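Local atomic coordinates of Serine/threonine-protein kinase PknI (Mycobacterium tuberculosis, PDB entry 5XLM), a protein that phosphorylates serine and threonine residues of proteins and slows mycobacterial growth within the infected host, represented here by its extracellular sensor domain. Residues Gln49-Thr54 against Gln162-Arg167; Gln130-Leu135 against Met150-His155. All blocks are in the same frame, centred on the assembly; numbering follows the deposited sequence.

Contact 1. Residues Gln49-Thr54 against Gln162-Arg167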
ATOM      1  N   GLN A  49      -9.163  11.359  -6.866  1.00 45.01           N
ATOM      2  CA  GLN A  49      -8.261  10.982  -7.944  1.00 40.93           C
ATOM      3  C   GLN A  49      -8.007  12.158  -8.882  1.00 48.17           C
ATOM      4  O   GLN A  49      -8.924  12.912  -9.222  1.00 53.76           O
ATOM      5  CB  GLN A  49      -8.851   9.805  -8.718  1.00 40.73           C
ATOM      6  CG  GLN A  49      -8.067   9.407  -9.943  1.00 51.42           C
ATOM      7  CD  GLN A  49      -8.564   8.110 -10.538  1.00 54.66           C
ATOM      8  OE1 GLN A  49      -9.077   7.244  -9.828  1.00 57.13           O
ATOM      9  NE2 GLN A  49      -8.422   7.968 -11.850  1.00 54.07           N
ATOM     10  N   THR A  50      -6.751  12.311  -9.301  1.00 48.79           N
ATOM     11  CA  THR A  50      -6.341  13.386 -10.193  1.00 56.99           C
ATOM     12  C   THR A  50      -5.699  12.819 -11.453  1.00 57.20           C
ATOM     13  O   THR A  50      -5.120  11.729 -11.441  1.00 49.91           O
ATOM     14  CB  THR A  50      -5.353  14.342  -9.507  1.00 53.23           C
ATOM     15  OG1 THR A  50      -4.147  13.638  -9.187  1.00 54.89           O
ATOM     16  CG2 THR A  50      -5.955  14.915  -8.232  1.00 48.23           C
ATOM     17  N   TYR A  51      -5.808  13.580 -12.541  1.00 54.16           N
ATOM     18  CA  TYR A  51      -5.210  13.247 -13.834  1.00 58.68           C
ATOM     19  C   TYR A  51      -4.284  14.401 -14.208  1.00 61.49           C
ATOM     20  O   TYR A  51      -4.746  15.435 -14.702  1.00 63.51           O
ATOM     21  CB  TYR A  51      -6.290  13.020 -14.891  1.00 63.66           C
ATOM     22  CG  TYR A  51      -5.786  12.512 -16.225  1.00 71.53           C
ATOM     23  CD1 TYR A  51      -5.689  11.149 -16.479  1.00 70.64           C
ATOM     24  CD2 TYR A  51      -5.424  13.393 -17.237  1.00 81.57           C
ATOM     25  CE1 TYR A  51      -5.237  10.677 -17.699  1.00 78.58           C
ATOM     26  CE2 TYR A  51      -4.970  12.931 -18.462  1.00 85.13           C
ATOM     27  CZ  TYR A  51      -4.882  11.572 -18.687  1.00 86.77           C
ATOM     28  OH  TYR A  51      -4.429  11.103 -19.901  1.00 91.05           O
ATOM     29  N   ASP A  52      -2.982  14.221 -13.972  1.00 58.43           N
ATOM     30  CA  ASP A  52      -1.994  15.296 -14.100  1.00 54.91           C
ATOM     31  C   ASP A  52      -2.379  16.493 -13.228  1.00 55.99           C
ATOM     32  O   ASP A  52      -2.501  17.625 -13.700  1.00 65.80           O
ATOM     33  CB  ASP A  52      -1.806  15.713 -15.560  1.00 57.70           C
ATOM     34  CG  ASP A  52      -0.926  14.751 -16.336  1.00 59.68           C
ATOM     35  OD1 ASP A  52      -0.010  14.156 -15.729  1.00 54.35           O
ATOM     36  OD2 ASP A  52      -1.144  14.596 -17.555  1.00 63.21           O
ATOM     37  N   TYR A  53      -2.595  16.215 -11.938  1.00 54.43           N
ATOM     38  CA  TYR A  53      -2.935  17.201 -10.913  1.00 59.07           C
ATOM     39  C   TYR A  53      -4.324  17.807 -11.101  1.00 62.47           C
ATOM     40  O   TYR A  53      -4.808  18.524 -10.219  1.00 67.59           O
ATOM     41  CB  TYR A  53      -1.886  18.318 -10.858  1.00 61.13           C
ATOM     42  CG  TYR A  53      -0.500  17.852 -10.465  1.00 58.08           C
ATOM     43  CD1 TYR A  53      -0.264  17.277  -9.223  1.00 49.83           C
ATOM     44  CD2 TYR A  53       0.575  18.002 -11.332  1.00 56.60           C
ATOM     45  CE1 TYR A  53       1.001  16.856  -8.859  1.00 54.47           C
ATOM     46  CE2 TYR A  53       1.844  17.584 -10.977  1.00 60.42           C
ATOM     47  CZ  TYR A  53       2.052  17.012  -9.740  1.00 59.63           C
ATOM     48  OH  TYR A  53       3.315  16.595  -9.384  1.00 58.66           O
ATOM     49  N   THR A  54      -4.981  17.529 -12.235  1.00 56.43           N
ATOM     50  CA  THR A  54      -6.333  18.060 -12.408  1.00 63.33           C
ATOM     51  C   THR A  54      -7.350  17.049 -11.893  1.00 68.83           C
ATOM     52  O   THR A  54      -7.275  15.867 -12.253  1.00 73.37           O
ATOM     53  CB  THR A  54      -6.615  18.386 -13.871  1.00 69.47           C
ATOM     54  OG1 THR A  54      -6.996  17.196 -14.571  1.00 76.07           O
ATOM     55  CG2 THR A  54      -5.373  18.976 -14.531  1.00 63.53           C
ATOM     56  N   GLN A 162      -1.264   8.631 -23.398  1.00100.35           N
ATOM     57  CA  GLN A 162       0.010   7.950 -23.158  1.00102.64           C
ATOM     58  C   GLN A 162       0.980   8.922 -22.497  1.00103.94           C
ATOM     59  O   GLN A 162       1.635   9.727 -23.160  1.00109.89           O
ATOM     60  CB  GLN A 162       0.571   7.406 -24.466  1.00108.09           C
ATOM     61  CG  GLN A 162       1.977   6.841 -24.367  1.00112.56           C
ATOM     62  CD  GLN A 162       2.698   6.852 -25.700  1.00117.07           C
ATOM     63  OE1 GLN A 162       2.091   7.089 -26.745  1.00117.47           O
ATOM     64  NE2 GLN A 162       4.003   6.604 -25.669  1.00118.83           N
ATOM     65  N   GLY A 163       1.078   8.848 -21.171  1.00 99.11           N
ATOM     66  CA  GLY A 163       2.088   9.620 -20.473  1.00 91.73           C
ATOM     67  C   GLY A 163       1.634  10.376 -19.238  1.00 80.32           C
ATOM     68  O   GLY A 163       2.456  10.997 -18.559  1.00 74.84           O
ATOM     69  N   ALA A 164       0.340  10.341 -18.933  1.00 78.05           N
ATOM     70  CA  ALA A 164      -0.164  11.061 -17.775  1.00 74.63           C
ATOM     71  C   ALA A 164       0.171  10.312 -16.487  1.00 81.35           C
ATOM     72  O   ALA A 164       0.677   9.186 -16.498  1.00 75.14           O
ATOM     73  CB  ALA A 164      -1.667  11.279 -17.887  1.00 75.40           C
ATOM     74  N   VAL A 165      -0.117  10.958 -15.360  1.00 42.79           N
ATOM     75  CA  VAL A 165       0.161  10.412 -14.035  1.00 38.68           C
ATOM     76  C   VAL A 165      -1.108  10.541 -13.204  1.00 40.74           C
ATOM     77  O   VAL A 165      -1.540  11.658 -12.892  1.00 42.89           O
ATOM     78  CB  VAL A 165       1.332  11.123 -13.345  1.00 37.40           C
ATOM     79  CG1 VAL A 165       1.540  10.558 -11.948  1.00 35.20           C
ATOM     80  CG2 VAL A 165       2.599  10.987 -14.172  1.00 32.25           C
ATOM     81  N   ILE A 166      -1.698   9.408 -12.838  1.00 41.89           N
ATOM     82  CA  ILE A 166      -2.895   9.383 -12.005  1.00 38.11           C
ATOM     83  C   ILE A 166      -2.476   9.248 -10.548  1.00 36.17           C
ATOM     84  O   ILE A 166      -1.725   8.333 -10.189  1.00 37.56           O
ATOM     85  CB  ILE A 166      -3.827   8.232 -12.416  1.00 43.64           C
ATOM     86  CG1 ILE A 166      -4.134   8.303 -13.911  1.00 47.11           C
ATOM     87  CG2 ILE A 166      -5.105   8.275 -11.602  1.00 39.80           C
ATOM     88  CD1 ILE A 166      -5.052   7.203 -14.397  1.00 48.06           C
ATOM     89  N   ARG A 167      -2.964  10.155  -9.707  1.00 34.11           N
ATOM     90  CA  ARG A 167      -2.635  10.175  -8.288  1.00 32.84           C
ATOM     91  C   ARG A 167      -3.909  10.015  -7.474  1.00 35.95           C
ATOM     92  O   ARG A 167      -4.896  10.719  -7.711  1.00 32.45           O
ATOM     93  CB  ARG A 167      -1.915  11.470  -7.906  1.00 27.02           C
ATOM     94  CG  ARG A 167      -0.549  11.622  -8.551  1.00 23.36           C
ATOM     95  CD  ARG A 167       0.121  12.923  -8.143  1.00 29.47           C
ATOM     96  NE  ARG A 167       1.403  13.109  -8.814  1.00 35.96           N
ATOM     97  CZ  ARG A 167       1.541  13.659 -10.016  1.00 42.78           C
ATOM     98  NH1 ARG A 167       0.473  14.076 -10.683  1.00 45.52           N
ATOM     99  NH2 ARG A 167       2.743  13.792 -10.556  1.00 39.62           N
TER
HETATM  100  O   HOH W   1       1.569  14.894 -13.003  1.00 42.02           O
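The guanidinium of Arg167 lies flat on the phenol ring of Tyr53, the planes 6° apart and CZ of Arg167 3.9 Å from the ring centroid, an off-centre cation-pi stack. NH1 of Arg167 sits over the middle of the ring. Val165 CG1 covers the opposite face of the guanidinium, so the flat group is sandwiched between an aromatic and an aliphatic surface. A water in the guanidinium plane accepts from NH1 of Arg167 and donates to Asp52 OD1, a bridge between two groups whose charges do not touch. On the other side of the sheet Ala164 CB points into the face of the Tyr51 ring, a CH-pi contact 3.8 Å from its centroid. That ring is carried over Ala164 with its CG anti to the backbone N (chi1 -173°). Both contacts lie where strands 38-51 and 165-174 end their pairing, the first and last strands of a barrel-like curled antiparallel sheet that closes here, just before the type I' turn Tyr51-Thr54. Thr50 N gives a 2.9 Å bond to Arg167 O, and Arg167 N returns one to Thr50 O. Past the last bridge, Asp52 N donates to Val165 O at 3.1 Å, while Val165 N reaches Asp52 OD1 at 3.2 Å from above the carboxylate plane. Further out, Thr54 OG1 and Thr54 N both donate to Tyr51 O from one face of its plane, fixing the turn that presents Tyr53.

Contact 2. Residues Gln130-Leu135 against Met150-His155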
ATOM      1  N   GLN A 130      -4.262  -0.155 -21.689  1.00 94.23           N
ATOM      2  CA  GLN A 130      -2.927   0.422 -21.796  1.00 88.57           C
ATOM      3  C   GLN A 130      -2.055   0.047 -20.598  1.00 77.48           C
ATOM      4  O   GLN A 130      -2.547  -0.117 -19.481  1.00 68.16           O
ATOM      5  CB  GLN A 130      -3.012   1.944 -21.935  1.00 92.99           C
ATOM      6  CG  GLN A 130      -3.772   2.633 -20.812  1.00 93.04           C
ATOM      7  CD  GLN A 130      -3.949   4.121 -21.051  1.00 92.64           C
ATOM      8  OE1 GLN A 130      -3.594   4.640 -22.112  1.00 92.78           O
ATOM      9  NE2 GLN A 130      -4.495   4.820 -20.061  1.00 89.05           N
ATOM     10  N   ALA A 131      -0.753  -0.079 -20.848  1.00 76.80           N
ATOM     11  CA  ALA A 131       0.196  -0.505 -19.827  1.00 75.13           C
ATOM     12  C   ALA A 131       0.567   0.663 -18.925  1.00 68.75           C
ATOM     13  O   ALA A 131       0.889   1.754 -19.406  1.00 68.13           O
ATOM     14  CB  ALA A 131       1.450  -1.087 -20.477  1.00 77.33           C
ATOM     15  N   THR A 132       0.525   0.433 -17.613  1.00 63.14           N
ATOM     16  CA  THR A 132       0.852   1.452 -16.628  1.00 50.13           C
ATOM     17  C   THR A 132       1.820   0.887 -15.599  1.00 44.79           C
ATOM     18  O   THR A 132       2.022  -0.326 -15.502  1.00 51.57           O
ATOM     19  CB  THR A 132      -0.400   1.978 -15.903  1.00 44.21           C
ATOM     20  OG1 THR A 132      -0.926   0.953 -15.051  1.00 40.07           O
ATOM     21  CG2 THR A 132      -1.475   2.395 -16.895  1.00 47.91           C
ATOM     22  N   THR A 133       2.422   1.789 -14.830  1.00 38.03           N
ATOM     23  CA  THR A 133       3.163   1.436 -13.627  1.00 42.33           C
ATOM     24  C   THR A 133       2.406   1.979 -12.425  1.00 39.65           C
ATOM     25  O   THR A 133       2.076   3.171 -12.381  1.00 37.91           O
ATOM     26  CB  THR A 133       4.589   1.995 -13.648  1.00 45.22           C
ATOM     27  OG1 THR A 133       4.545   3.427 -13.612  1.00 52.32           O
ATOM     28  CG2 THR A 133       5.327   1.540 -14.896  1.00 50.28           C
ATOM     29  N   GLN A 134       2.121   1.109 -11.464  1.00 38.62           N
ATOM     30  CA  GLN A 134       1.361   1.476 -10.279  1.00 35.63           C
ATOM     31  C   GLN A 134       2.168   1.152  -9.033  1.00 33.99           C
ATOM     32  O   GLN A 134       2.754   0.070  -8.924  1.00 37.00           O
ATOM     33  CB  GLN A 134       0.011   0.755 -10.243  1.00 35.40           C
ATOM     34  CG  GLN A 134      -0.779   0.899 -11.529  1.00 51.53           C
ATOM     35  CD  GLN A 134      -2.216   0.438 -11.394  1.00 58.89           C
ATOM     36  OE1 GLN A 134      -2.635  -0.024 -10.332  1.00 63.16           O
ATOM     37  NE2 GLN A 134      -2.982   0.563 -12.474  1.00 59.83           N
ATOM     38  N   LEU A 135       2.206   2.100  -8.101  1.00 28.17           N
ATOM     39  CA  LEU A 135       2.913   1.904  -6.846  1.00 24.10           C
ATOM     40  C   LEU A 135       2.169   2.632  -5.739  1.00 23.66           C
ATOM     41  O   LEU A 135       1.377   3.545  -5.990  1.00 24.31           O
ATOM     42  CB  LEU A 135       4.369   2.388  -6.932  1.00 21.79           C
ATOM     43  CG  LEU A 135       4.684   3.817  -7.391  1.00 28.61           C
ATOM     44  CD1 LEU A 135       4.527   4.839  -6.270  1.00 31.79           C
ATOM     45  CD2 LEU A 135       6.091   3.874  -7.967  1.00 32.56           C
ATOM     46  N   MET A 150      -1.429   6.593  -4.181  1.00 23.76           N
ATOM     47  CA  MET A 150      -1.198   5.600  -5.218  1.00 24.26           C
ATOM     48  C   MET A 150      -0.903   6.330  -6.522  1.00 29.20           C
ATOM     49  O   MET A 150      -1.659   7.222  -6.924  1.00 28.07           O
ATOM     50  CB  MET A 150      -2.414   4.685  -5.360  1.00 27.99           C
ATOM     51  CG  MET A 150      -2.226   3.495  -6.286  1.00 42.75           C
ATOM     52  SD  MET A 150      -3.609   2.345  -6.140  1.00 62.00           S
ATOM     53  CE  MET A 150      -3.639   1.613  -7.774  1.00 65.87           C
ATOM     54  N   VAL A 151       0.203   5.969  -7.166  1.00 27.51           N
ATOM     55  CA  VAL A 151       0.686   6.664  -8.353  1.00 30.10           C
ATOM     56  C   VAL A 151       0.598   5.709  -9.533  1.00 31.90           C
ATOM     57  O   VAL A 151       1.215   4.635  -9.519  1.00 30.41           O
ATOM     58  CB  VAL A 151       2.121   7.181  -8.168  1.00 30.04           C
ATOM     59  CG1 VAL A 151       2.588   7.904  -9.419  1.00 27.21           C
ATOM     60  CG2 VAL A 151       2.203   8.100  -6.956  1.00 28.03           C
ATOM     61  N   VAL A 152      -0.158   6.101 -10.553  1.00 29.26           N
ATOM     62  CA  VAL A 152      -0.365   5.295 -11.750  1.00 30.96           C
ATOM     63  C   VAL A 152       0.141   6.100 -12.940  1.00 37.25           C
ATOM     64  O   VAL A 152      -0.497   7.078 -13.353  1.00 35.88           O
ATOM     65  CB  VAL A 152      -1.837   4.908 -11.933  1.00 39.54           C
ATOM     66  CG1 VAL A 152      -1.991   3.959 -13.110  1.00 34.80           C
ATOM     67  CG2 VAL A 152      -2.385   4.286 -10.656  1.00 36.68           C
ATOM     68  N   THR A 153       1.280   5.691 -13.492  1.00 37.92           N
ATOM     69  CA  THR A 153       1.885   6.362 -14.636  1.00 46.46           C
ATOM     70  C   THR A 153       1.586   5.575 -15.905  1.00 55.25           C
ATOM     71  O   THR A 153       1.878   4.377 -15.980  1.00 50.46           O
ATOM     72  CB  THR A 153       3.396   6.506 -14.444  1.00 41.94           C
ATOM     73  OG1 THR A 153       3.662   7.049 -13.145  1.00 40.74           O
ATOM     74  CG2 THR A 153       3.977   7.435 -15.497  1.00 43.73           C
ATOM     75  N   VAL A 154       1.017   6.254 -16.902  1.00 63.19           N
ATOM     76  CA  VAL A 154       0.539   5.614 -18.124  1.00 65.73           C
ATOM     77  C   VAL A 154       1.659   5.561 -19.155  1.00 72.16           C
ATOM     78  O   VAL A 154       2.420   6.521 -19.321  1.00 74.41           O
ATOM     79  CB  VAL A 154      -0.689   6.358 -18.680  1.00 61.78           C
ATOM     80  CG1 VAL A 154      -1.192   5.677 -19.936  1.00 69.66           C
ATOM     81  CG2 VAL A 154      -1.786   6.435 -17.629  1.00 56.78           C
ATOM     82  N   HIS A 155       1.753   4.430 -19.861  1.00112.84           N
ATOM     83  CA  HIS A 155       2.780   4.213 -20.874  1.00113.65           C
ATOM     84  C   HIS A 155       2.203   3.884 -22.246  1.00115.55           C
ATOM     85  O   HIS A 155       2.961   3.520 -23.152  1.00113.95           O
ATOM     86  CB  HIS A 155       3.732   3.094 -20.436  1.00112.36           C
ATOM     87  CG  HIS A 155       4.567   3.441 -19.243  1.00112.74           C
ATOM     88  ND1 HIS A 155       4.021   3.819 -18.035  1.00112.62           N
ATOM     89  CD2 HIS A 155       5.910   3.463 -19.073  1.00114.05           C
ATOM     90  CE1 HIS A 155       4.992   4.064 -17.173  1.00112.72           C
ATOM     91  NE2 HIS A 155       6.148   3.854 -17.778  1.00113.59           N
TER
HETATM   92  O   HOH W   2       3.515   5.184 -11.006  1.00 34.85           O
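Strands 131-140 and 146-154 form a beta hairpin, and this contact spans the part of it away from the connecting turn. Thr133 and Thr153 make a hydrogen-bonded pair, each N donating to the other's O at 2.9 Å; Leu135 and Val151 repeat the pattern. Beyond the last bridge, His155 N donates to Ala131 O at 2.8 Å. On the face carrying Thr133, its OG1 rests 3.4 Å from Thr153 CB, the two side chains side by side. A water donates to Thr133 O and is hydrogen-bonded to Thr153 OG1, adding a link beside the direct backbone bonds. Further along this face, Leu135 CD1 lies 3.9 Å from Val151 CB. The other face bears Thr132, Gln134, Val152 and Val154. Gln134 places its CG beside its own backbone N (chi1 -51°), close to both methyls of Val152, and the extended chain reaches along the face toward Thr132, where NE2 of Gln134 gives Thr132 OG1 a weak 3.3 Å bond; the stronger partner of that hydroxyl is Val116 O of the neighbouring strand. Met150 extends along the same face until its CE comes 3.2 Å from Gln134 OE1. At the far end the amide of Gln130 packs against Val154, Gln130 CD being 3.4 Å from Val154 CG1. The result is a hairpin built into a curled, closed antiparallel sheet, bonded to strand 108-117 on one flank and to strand 165-174 on the other.

In the fold
From the N terminus, strand 38-51 runs into a tight turn and short strand 54-55 follows it. Contact 1 closes a loop of 107 residues, when strand 165-174 comes back beside 38-51. Within that loop the chain lays down strands 62-72, 77-83, 100-105 and 108-117, then the hairpin 131-140/146-154, whose open end contact 2 pairs, closing 14 residues. Contact 2 is therefore enclosed by contact 1 along the chain, without crossing it. The two meet through neighbouring strands 146-154 and 165-174: Ile166 N lies 2.7 Å from Val152 O, probably hydrogen-bonded. Contact 1 joins first strand to last and closes the barrel-like antiparallel sheet; contact 2 is the neighbouring hairpin in it.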